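Local coordinates for protein quercetin 2,3-dioxygenase (Escherichia coli, PDB 1TQ5) that cleaves the flavonol quercetin with dioxygen in vitro, releasing carbon monoxide, as a metal-dependent pirin of the bicupin fold whose physiological role is unknown, at residues 3-8 with 29-34; 142-147 with 160-165; 193-198 with 208-213. One frame throughout, in Å; residues are numbered along the deposited sequence.

Interaction 1. Residues 3-8 with 29-34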
loop_
_atom_site.group_PDB
_atom_site.type_symbol
_atom_site.label_atom_id
_atom_site.label_comp_id
_atom_site.label_asym_id
_atom_site.label_seq_id
_atom_site.Cartn_x
_atom_site.Cartn_y
_atom_site.Cartn_z
ATOM N N TYR A 3 -1.694 12.432 -12.543
ATOM C CA TYR A 3 -2.886 11.729 -12.975
ATOM C C TYR A 3 -3.706 11.147 -11.840
ATOM O O TYR A 3 -3.179 10.556 -10.900
ATOM C CB TYR A 3 -2.483 10.659 -13.983
ATOM C CG TYR A 3 -1.802 11.273 -15.187
ATOM C CD1 TYR A 3 -2.524 12.044 -16.100
ATOM C CD2 TYR A 3 -0.425 11.142 -15.381
ATOM C CE1 TYR A 3 -1.897 12.671 -17.169
ATOM C CE2 TYR A 3 0.212 11.769 -16.450
ATOM C CZ TYR A 3 -0.531 12.531 -17.340
ATOM O OH TYR A 3 0.093 13.149 -18.401
ATOM N N LEU A 4 -5.015 11.334 -11.935
ATOM C CA LEU A 4 -5.924 10.859 -10.912
ATOM C C LEU A 4 -6.517 9.493 -11.229
ATOM O O LEU A 4 -7.122 9.292 -12.279
ATOM C CB LEU A 4 -7.054 11.879 -10.715
ATOM C CG LEU A 4 -8.193 11.551 -9.743
ATOM C CD1 LEU A 4 -7.705 11.601 -8.309
ATOM C CD2 LEU A 4 -9.319 12.557 -9.952
ATOM N N ARG A 5 -6.320 8.552 -10.313
ATOM C CA ARG A 5 -6.873 7.213 -10.450
ATOM C C ARG A 5 -8.108 7.202 -9.546
ATOM O O ARG A 5 -8.000 6.947 -8.349
ATOM C CB ARG A 5 -5.852 6.177 -9.975
ATOM C CG ARG A 5 -6.365 4.750 -9.908
ATOM C CD ARG A 5 -6.963 4.316 -11.227
ATOM N NE ARG A 5 -7.021 2.861 -11.349
ATOM C CZ ARG A 5 -7.740 2.229 -12.268
ATOM N NH1 ARG A 5 -8.463 2.930 -13.129
ATOM N NH2 ARG A 5 -7.723 0.907 -12.341
ATOM N N LYS A 6 -9.273 7.493 -10.118
ATOM C CA LYS A 6 -10.513 7.545 -9.348
ATOM C C LYS A 6 -10.877 6.238 -8.675
ATOM O O LYS A 6 -10.752 5.167 -9.265
ATOM C CB LYS A 6 -11.684 7.987 -10.230
ATOM C CG LYS A 6 -11.665 9.459 -10.618
ATOM C CD LYS A 6 -12.952 9.835 -11.344
ATOM C CE LYS A 6 -12.962 11.300 -11.766
ATOM N NZ LYS A 6 -11.925 11.594 -12.791
ATOM N N ALA A 7 -11.347 6.336 -7.437
ATOM C CA ALA A 7 -11.742 5.164 -6.669
ATOM C C ALA A 7 -12.823 4.325 -7.358
ATOM O O ALA A 7 -12.746 3.100 -7.351
ATOM C CB ALA A 7 -12.219 5.585 -5.285
ATOM N N ASN A 8 -13.813 4.983 -7.960
ATOM C CA ASN A 8 -14.914 4.277 -8.618
ATOM C C ASN A 8 -14.556 3.637 -9.959
ATOM O O ASN A 8 -15.319 2.841 -10.495
ATOM C CB ASN A 8 -16.107 5.221 -8.817
ATOM C CG ASN A 8 -15.782 6.383 -9.738
ATOM O OD1 ASN A 8 -14.874 7.166 -9.467
ATOM N ND2 ASN A 8 -16.525 6.500 -10.832
ATOM N N TYR A 29 -8.116 -8.887 -14.194
ATOM C CA TYR A 29 -8.482 -7.496 -14.451
ATOM C C TYR A 29 -7.329 -6.809 -15.175
ATOM O O TYR A 29 -6.175 -6.933 -14.775
ATOM C CB TYR A 29 -8.787 -6.780 -13.132
ATOM C CG TYR A 29 -8.850 -5.272 -13.246
ATOM C CD1 TYR A 29 -9.842 -4.641 -14.007
ATOM C CD2 TYR A 29 -7.910 -4.476 -12.592
ATOM C CE1 TYR A 29 -9.892 -3.244 -14.108
ATOM C CE2 TYR A 29 -7.951 -3.088 -12.683
ATOM C CZ TYR A 29 -8.938 -2.475 -13.437
ATOM O OH TYR A 29 -8.960 -1.103 -13.511
ATOM N N TYR A 30 -7.644 -6.081 -16.241
ATOM C CA TYR A 30 -6.608 -5.396 -17.013
ATOM C C TYR A 30 -6.959 -3.944 -17.301
ATOM O O TYR A 30 -8.033 -3.653 -17.816
ATOM C CB TYR A 30 -6.388 -6.127 -18.346
ATOM C CG TYR A 30 -5.273 -5.566 -19.207
ATOM C CD1 TYR A 30 -4.012 -6.162 -19.222
ATOM C CD2 TYR A 30 -5.482 -4.443 -20.013
ATOM C CE1 TYR A 30 -2.987 -5.659 -20.019
ATOM C CE2 TYR A 30 -4.465 -3.930 -20.812
ATOM C CZ TYR A 30 -3.221 -4.544 -20.812
ATOM O OH TYR A 30 -2.215 -4.050 -21.604
ATOM N N ASP A 31 -6.051 -3.038 -16.957
ATOM C CA ASP A 31 -6.250 -1.618 -17.227
ATOM C C ASP A 31 -5.068 -1.183 -18.095
ATOM O O ASP A 31 -3.918 -1.230 -17.659
ATOM C CB ASP A 31 -6.272 -0.800 -15.933
ATOM C CG ASP A 31 -6.619 0.661 -16.180
ATOM O OD1 ASP A 31 -7.818 1.011 -16.164
ATOM O OD2 ASP A 31 -5.692 1.461 -16.411
ATOM N N PRO A 32 -5.344 -0.749 -19.335
ATOM C CA PRO A 32 -4.327 -0.303 -20.297
ATOM C C PRO A 32 -3.404 0.825 -19.836
ATOM O O PRO A 32 -2.248 0.897 -20.258
ATOM C CB PRO A 32 -5.161 0.085 -21.519
ATOM C CG PRO A 32 -6.446 0.561 -20.908
ATOM C CD PRO A 32 -6.700 -0.498 -19.857
ATOM N N ASN A 33 -3.909 1.709 -18.980
ATOM C CA ASN A 33 -3.103 2.817 -18.477
ATOM C C ASN A 33 -2.398 2.440 -17.177
ATOM O O ASN A 33 -1.181 2.585 -17.053
ATOM C CB ASN A 33 -3.985 4.042 -18.246
ATOM C CG ASN A 33 -4.662 4.521 -19.519
ATOM O OD1 ASN A 33 -5.823 4.919 -19.500
ATOM N ND2 ASN A 33 -3.930 4.490 -20.631
ATOM N N PHE A 34 -3.168 1.962 -16.208
ATOM C CA PHE A 34 -2.613 1.571 -14.922
ATOM C C PHE A 34 -2.199 0.101 -14.901
ATOM O O PHE A 34 -2.919 -0.762 -14.399
ATOM C CB PHE A 34 -3.622 1.872 -13.802
ATOM C CG PHE A 34 -3.946 3.338 -13.666
ATOM C CD1 PHE A 34 -4.895 3.934 -14.491
ATOM C CD2 PHE A 34 -3.263 4.133 -12.747
ATOM C CE1 PHE A 34 -5.160 5.297 -14.407
ATOM C CE2 PHE A 34 -3.517 5.504 -12.652
ATOM C CZ PHE A 34 -4.471 6.088 -13.487
#
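Arg5 and Phe34, whose CA atoms stand 8.4 Å apart, mark the nearest backbone approach between the end of strand 2-5 and the loop 29-34, so side chains must bridge the distance. Arg5 does most of the bridging. Its aliphatic part passes over the Phe34 ring: Arg5 CB touches the ring margin, 3.6 Å from Phe34 CE2, while Arg5 CD sits almost exactly above the ring centre, in a CH-pi contact of 3.6 Å to the centroid. A bend at chi2 (54°) turns the chain so that CD and the guanidinium beyond it keep to the same ring face. The guanidinium lies nearly flat on Phe34, planes 9° apart, but is displaced toward the CG and CD1 side, which makes the cation-pi contact off-centre. At its edge, and close to its plane, Arg5 NH2 donates to Tyr29 OH at 2.6 Å; the tyrosine ring arrives from the opposite direction, almost coplanar with the guanidinium. Arg5 NH1 faces Asp31 OD1 at 3.6 Å, a long salt bridge between planes turned well away from each other. The other carboxylate oxygen works within the loop: Asp31 OD2 uses its anti lone pair to accept from Phe34 N at 2.6 Å, an Asx motif that shapes the chain just before the aromatic residue. Around the site, Arg5 NE donates to the backbone O of Thr23, and Trp184 of strand 182-187 touches both Arg5 and Phe34. The contact thus ties the loop after strand 18-22 to strand 2-5, an edge strand of a sheet formed largely by the C-terminal cupin. A flat cation with bonds at its edge and an aromatic ring against one face has little freedom to rotate, and the nearby carboxylate probably helps to balance its buried charge.

Interaction 2. Residues 142-147 with 160-165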
loop_
_atom_site.group_PDB
_atom_site.type_symbol
_atom_site.label_atom_id
_atom_site.label_comp_id
_atom_site.label_asym_id
_atom_site.label_seq_id
_atom_site.Cartn_x
_atom_site.Cartn_y
_atom_site.Cartn_z
ATOM N N GLN A 142 5.285 10.040 8.812
ATOM C CA GLN A 142 5.930 8.853 9.364
ATOM C C GLN A 142 6.471 7.909 8.295
ATOM O O GLN A 142 5.766 7.558 7.352
ATOM C CB GLN A 142 4.934 8.111 10.255
ATOM C CG GLN A 142 5.487 6.870 10.916
ATOM C CD GLN A 142 4.455 6.183 11.788
ATOM O OE1 GLN A 142 3.476 5.623 11.291
ATOM N NE2 GLN A 142 4.666 6.229 13.099
ATOM N N LEU A 143 7.723 7.492 8.459
ATOM C CA LEU A 143 8.373 6.587 7.516
ATOM C C LEU A 143 8.015 5.135 7.837
ATOM O O LEU A 143 8.297 4.644 8.931
ATOM C CB LEU A 143 9.887 6.781 7.588
ATOM C CG LEU A 143 10.761 6.032 6.585
ATOM C CD1 LEU A 143 10.404 6.455 5.163
ATOM C CD2 LEU A 143 12.223 6.331 6.882
ATOM N N VAL A 144 7.399 4.449 6.878
ATOM C CA VAL A 144 6.981 3.062 7.071
ATOM C C VAL A 144 7.937 2.051 6.447
ATOM O O VAL A 144 8.266 1.036 7.066
ATOM C CB VAL A 144 5.565 2.837 6.499
ATOM C CG1 VAL A 144 5.149 1.384 6.675
ATOM C CG2 VAL A 144 4.573 3.756 7.206
ATOM N N LEU A 145 8.363 2.319 5.217
ATOM C CA LEU A 145 9.296 1.440 4.519
ATOM C C LEU A 145 10.484 2.257 4.030
ATOM O O LEU A 145 10.340 3.427 3.686
ATOM C CB LEU A 145 8.627 0.769 3.316
ATOM C CG LEU A 145 7.414 -0.135 3.542
ATOM C CD1 LEU A 145 6.937 -0.673 2.197
ATOM C CD2 LEU A 145 7.781 -1.281 4.477
ATOM N N SER A 146 11.654 1.629 4.011
ATOM C CA SER A 146 12.884 2.265 3.556
ATOM C C SER A 146 13.859 1.186 3.107
ATOM O O SER A 146 13.792 0.044 3.570
ATOM C CB SER A 146 13.527 3.078 4.680
ATOM O OG SER A 146 12.781 4.253 4.937
ATOM N N PRO A 147 14.778 1.533 2.196
ATOM C CA PRO A 147 15.763 0.566 1.701
ATOM C C PRO A 147 16.729 0.131 2.808
ATOM O O PRO A 147 17.212 -0.999 2.816
ATOM C CB PRO A 147 16.484 1.340 0.594
ATOM C CG PRO A 147 15.477 2.375 0.165
ATOM C CD PRO A 147 14.892 2.813 1.477
HETATM N N MSE A 160 12.992 2.337 -2.586
HETATM C CA MSE A 160 11.764 3.103 -2.415
HETATM C C MSE A 160 11.453 3.406 -0.957
HETATM O O MSE A 160 11.839 2.665 -0.058
HETATM C CB MSE A 160 10.579 2.344 -3.035
HETATM C CG MSE A 160 10.085 1.141 -2.229
HETATM SE SE MSE A 160 8.994 1.581 -0.839
HETATM C CE MSE A 160 7.432 1.787 -1.726
ATOM N N GLU A 161 10.751 4.511 -0.739
ATOM C CA GLU A 161 10.340 4.913 0.597
ATOM C C GLU A 161 8.821 5.051 0.617
ATOM O O GLU A 161 8.219 5.490 -0.363
ATOM C CB GLU A 161 10.960 6.254 0.976
ATOM C CG GLU A 161 12.470 6.271 1.005
ATOM C CD GLU A 161 13.001 7.592 1.514
ATOM O OE1 GLU A 161 12.534 8.643 1.022
ATOM O OE2 GLU A 161 13.882 7.584 2.399
ATOM N N LEU A 162 8.214 4.676 1.735
ATOM C CA LEU A 162 6.771 4.773 1.910
ATOM C C LEU A 162 6.504 5.530 3.204
ATOM O O LEU A 162 7.060 5.205 4.252
ATOM C CB LEU A 162 6.129 3.382 1.997
ATOM C CG LEU A 162 4.631 3.337 2.349
ATOM C CD1 LEU A 162 3.810 4.066 1.281
ATOM C CD2 LEU A 162 4.174 1.883 2.475
ATOM N N TYR A 163 5.661 6.548 3.116
ATOM C CA TYR A 163 5.306 7.355 4.271
ATOM C C TYR A 163 3.808 7.292 4.516
ATOM O O TYR A 163 3.020 7.189 3.572
ATOM C CB TYR A 163 5.665 8.822 4.034
ATOM C CG TYR A 163 7.124 9.109 3.798
ATOM C CD1 TYR A 163 7.940 9.556 4.835
ATOM C CD2 TYR A 163 7.688 8.960 2.532
ATOM C CE1 TYR A 163 9.280 9.853 4.616
ATOM C CE2 TYR A 163 9.025 9.250 2.301
ATOM C CZ TYR A 163 9.816 9.698 3.349
ATOM O OH TYR A 163 11.146 9.985 3.128
ATOM N N ARG A 164 3.423 7.328 5.786
ATOM C CA ARG A 164 2.017 7.388 6.154
ATOM C C ARG A 164 1.928 8.830 6.644
ATOM O O ARG A 164 2.588 9.204 7.612
ATOM C CB ARG A 164 1.671 6.423 7.286
ATOM C CG ARG A 164 0.247 6.620 7.785
ATOM C CD ARG A 164 -0.206 5.518 8.730
ATOM N NE ARG A 164 0.647 5.370 9.905
ATOM C CZ ARG A 164 0.395 4.523 10.898
ATOM N NH1 ARG A 164 1.221 4.444 11.931
ATOM N NH2 ARG A 164 -0.688 3.754 10.858
ATOM N N TRP A 165 1.127 9.636 5.959
ATOM C CA TRP A 165 1.002 11.050 6.277
ATOM C C TRP A 165 -0.373 11.420 6.828
ATOM O O TRP A 165 -1.370 11.384 6.105
ATOM C CB TRP A 165 1.268 11.860 5.003
ATOM C CG TRP A 165 2.010 13.142 5.206
ATOM C CD1 TRP A 165 1.903 14.000 6.263
ATOM C CD2 TRP A 165 2.947 13.734 4.301
ATOM N NE1 TRP A 165 2.716 15.091 6.072
ATOM C CE2 TRP A 165 3.369 14.954 4.876
ATOM C CE3 TRP A 165 3.473 13.354 3.060
ATOM C CZ2 TRP A 165 4.294 15.797 4.250
ATOM C CZ3 TRP A 165 4.393 14.192 2.437
ATOM C CH2 TRP A 165 4.793 15.400 3.036
#
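Gln142 and Arg164 form an antiparallel hydrogen-bonded pair on neighbouring strands, and their side chains run side by side in the same direction. Along Arg164, CB rests 3.9 Å from Val144 CG2; further out, a bend at chi3 (58°) swings the guanidinium toward the glutamine. Arg164 NE reaches Gln142 OE1 in a weak bond, whereas Arg164 NH1 meets the same OE1 at 2.6 Å, in the amide carbonyl plane and on a lone pair. The third nitrogen, Arg164 NH2, turns to the other domain, donating to the backbone O of Gly88. The glutamine chain is fully extended, which carries its OE1 out level with the guanidinium edge.

Further along the strands the pairing slips by one residue. Val144 N donates to Leu162 O at 2.8 Å and Leu145 N adds a weak bond to the same oxygen, the signature of a classic beta bulge; Leu162 N returns a bond to Leu145 O. At the bulge itself, Leu145 CD1 packs 3.8 Å from Leu162 CD2, on the sheet face that also carries Gln142 and Arg164. On the opposite face of the sheet, Leu143 CD1 sits over one side of the Tyr163 ring, 3.9 Å from its centroid, while Tyr163 OH donates to Glu161 OE1; the second carboxylate oxygen forms a salt bridge with Arg150.

This pairing belongs to the C-terminal cupin, with Phe90 and Ile92 of strand 90-94 packing on its Val144 and Leu145. Two guanidinium nitrogens sharing one amide oxygen should polarise that carbonyl and hold both polar ends together where the two domains meet.

Interaction 3. Residues 193-198 with 208-213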
loop_
_atom_site.group_PDB
_atom_site.type_symbol
_atom_site.label_atom_id
_atom_site.label_comp_id
_atom_site.label_asym_id
_atom_site.label_seq_id
_atom_site.Cartn_x
_atom_site.Cartn_y
_atom_site.Cartn_z
ATOM N N THR A 193 -5.806 18.032 -1.531
ATOM C CA THR A 193 -5.525 18.680 -2.805
ATOM C C THR A 193 -4.023 18.515 -2.962
ATOM O O THR A 193 -3.263 18.896 -2.080
ATOM C CB THR A 193 -5.893 20.191 -2.782
ATOM O OG1 THR A 193 -7.316 20.338 -2.783
ATOM C CG2 THR A 193 -5.332 20.902 -3.993
ATOM N N ILE A 194 -3.603 17.932 -4.077
ATOM C CA ILE A 194 -2.188 17.691 -4.328
ATOM C C ILE A 194 -1.759 18.260 -5.681
ATOM O O ILE A 194 -2.217 17.808 -6.736
ATOM C CB ILE A 194 -1.906 16.167 -4.263
ATOM C CG1 ILE A 194 -2.228 15.658 -2.852
ATOM C CG2 ILE A 194 -0.473 15.865 -4.644
ATOM C CD1 ILE A 194 -2.219 14.151 -2.705
ATOM N N ASN A 195 -0.880 19.257 -5.646
ATOM C CA ASN A 195 -0.402 19.889 -6.873
ATOM C C ASN A 195 -1.590 20.297 -7.746
ATOM O O ASN A 195 -1.621 20.024 -8.949
ATOM C CB ASN A 195 0.519 18.932 -7.641
ATOM C CG ASN A 195 1.883 18.776 -6.983
ATOM O OD1 ASN A 195 1.983 18.510 -5.785
ATOM N ND2 ASN A 195 2.941 18.936 -7.769
ATOM N N GLY A 196 -2.579 20.923 -7.115
ATOM C CA GLY A 196 -3.756 21.394 -7.827
ATOM C C GLY A 196 -4.811 20.372 -8.202
ATOM O O GLY A 196 -5.730 20.690 -8.955
ATOM N N VAL A 197 -4.697 19.154 -7.678
ATOM C CA VAL A 197 -5.652 18.102 -7.994
ATOM C C VAL A 197 -6.348 17.604 -6.735
ATOM O O VAL A 197 -5.698 17.167 -5.794
ATOM C CB VAL A 197 -4.942 16.912 -8.694
ATOM C CG1 VAL A 197 -5.955 15.822 -9.057
ATOM C CG2 VAL A 197 -4.228 17.410 -9.945
ATOM N N LYS A 198 -7.672 17.678 -6.713
ATOM C CA LYS A 198 -8.410 17.214 -5.544
ATOM C C LYS A 198 -8.557 15.697 -5.565
ATOM O O LYS A 198 -8.793 15.097 -6.619
ATOM C CB LYS A 198 -9.793 17.880 -5.480
ATOM C CG LYS A 198 -10.655 17.413 -4.315
ATOM C CD LYS A 198 -11.812 18.371 -4.029
ATOM C CE LYS A 198 -11.329 19.650 -3.339
ATOM N NZ LYS A 198 -12.450 20.588 -2.988
ATOM N N TRP A 208 4.947 12.476 -11.642
ATOM C CA TRP A 208 6.342 12.363 -12.035
ATOM C C TRP A 208 6.744 13.606 -12.816
ATOM O O TRP A 208 5.890 14.414 -13.188
ATOM C CB TRP A 208 6.575 11.083 -12.847
ATOM C CG TRP A 208 6.036 11.102 -14.241
ATOM C CD1 TRP A 208 6.622 11.663 -15.337
ATOM C CD2 TRP A 208 4.813 10.510 -14.698
ATOM N NE1 TRP A 208 5.844 11.456 -16.452
ATOM C CE2 TRP A 208 4.727 10.751 -16.088
ATOM C CE3 TRP A 208 3.781 9.799 -14.068
ATOM C CZ2 TRP A 208 3.649 10.306 -16.863
ATOM C CZ3 TRP A 208 2.708 9.354 -14.839
ATOM C CH2 TRP A 208 2.653 9.610 -16.222
ATOM N N ASP A 209 8.041 13.760 -13.059
ATOM C CA ASP A 209 8.555 14.924 -13.768
ATOM C C ASP A 209 8.315 16.181 -12.940
ATOM O O ASP A 209 8.241 17.288 -13.472
ATOM C CB ASP A 209 7.900 15.074 -15.145
ATOM C CG ASP A 209 8.500 14.142 -16.184
ATOM O OD1 ASP A 209 9.566 13.548 -15.909
ATOM O OD2 ASP A 209 7.911 14.013 -17.281
ATOM N N GLU A 210 8.188 15.992 -11.632
ATOM C CA GLU A 210 7.981 17.093 -10.700
ATOM C C GLU A 210 9.087 17.029 -9.648
ATOM O O GLU A 210 9.652 15.961 -9.401
ATOM C CB GLU A 210 6.609 16.979 -10.026
ATOM C CG GLU A 210 6.297 18.126 -9.080
ATOM C CD GLU A 210 6.401 19.481 -9.757
ATOM O OE1 GLU A 210 5.661 19.713 -10.736
ATOM O OE2 GLU A 210 7.221 20.312 -9.314
ATOM N N GLN A 211 9.393 18.164 -9.031
ATOM C CA GLN A 211 10.442 18.208 -8.018
ATOM C C GLN A 211 9.903 18.406 -6.605
ATOM O O GLN A 211 10.646 18.299 -5.634
ATOM C CB GLN A 211 11.446 19.318 -8.355
ATOM C CG GLN A 211 10.826 20.704 -8.513
ATOM C CD GLN A 211 11.823 21.732 -9.024
ATOM O OE1 GLN A 211 12.865 21.961 -8.406
ATOM N NE2 GLN A 211 11.507 22.355 -10.158
ATOM N N ALA A 212 8.609 18.689 -6.491
ATOM C CA ALA A 212 7.993 18.900 -5.185
ATOM C C ALA A 212 6.521 18.508 -5.157
ATOM O O ALA A 212 5.775 18.764 -6.100
ATOM C CB ALA A 212 8.146 20.358 -4.768
ATOM N N ILE A 213 6.109 17.879 -4.065
ATOM C CA ILE A 213 4.723 17.469 -3.896
ATOM C C ILE A 213 4.124 18.370 -2.825
ATOM O O ILE A 213 4.588 18.373 -1.682
ATOM C CB ILE A 213 4.622 15.997 -3.430
ATOM C CG1 ILE A 213 5.220 15.065 -4.489
ATOM C CG2 ILE A 213 3.177 15.637 -3.142
ATOM C CD1 ILE A 213 4.510 15.090 -5.820
#
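Asn195 approaches the nearest residue of the opposing segment, Ile213, with 6.4 Å between CA atoms, and its amide makes the polar link between the hairpin segment 193-198 and the loop 208-213. The closely fitted part is small. Asn195 ND2 donates to Ala212 O at 3.3 Å, long but nearly straight at 168°, with the acceptor in the amide plane and the donor in the carbonyl plane. On the other arm of the amide, Asn195 OD1 lies 3.5 Å from Ile213 CA and takes a hydrogen bond from the backbone N of Ser214, the next residue. Beside the amide, Ile194 CG2 meets Ile213 CG2 at 4.0 Å, the two branches crossing at an angle; both isoleucines are buried and also pack on Ile185 and Ile207.

The other side, where Asn195 is partly exposed, is looser. Glu210, partly exposed as well, only brushes the amide, its CG 3.7 Å from Asn195 ND2, and its carboxylate is engaged inside its own loop, where Gln211 N donates to Glu210 OE2 from above the carboxylate plane.

Asn195 and Gly196 occupy the corners of a type I' beta turn, closed by the bond from Val197 N to Ile194 O. It joins strands 191-194 and 197-200 as a hairpin of the C-terminal cupin, and strand 213-217 lies alongside the first of them. Because the asparagine amide donates to Ala212 O and accepts from Ser214 N, atoms of successive peptide groups, its flip state is defined, and the side chain extends the backbone pairing past the end of strand 191-194.

Overall arrangement
Along the chain the three contacts come in series: interaction 1 in the Pirin part of the chain, then interactions 2 and 3 in the C-terminal cupin. Interactions 1 and 2 reach the same seven-stranded sheet, which runs from strand 2-5 at one edge through 161-167 and 141-146 to 154-155 at the other; their centres are about 23 Å apart, on opposite sides of the chain's centre. Interaction 3 involves the four-stranded sheet of that cupin and lies about 18 Å, centre to centre, from each of the others. It touches interaction 1 where Tyr3 packs on Trp208. The N-terminal strand thus completes a sheet of the second cupin, knitting together the two domains of this bicupin.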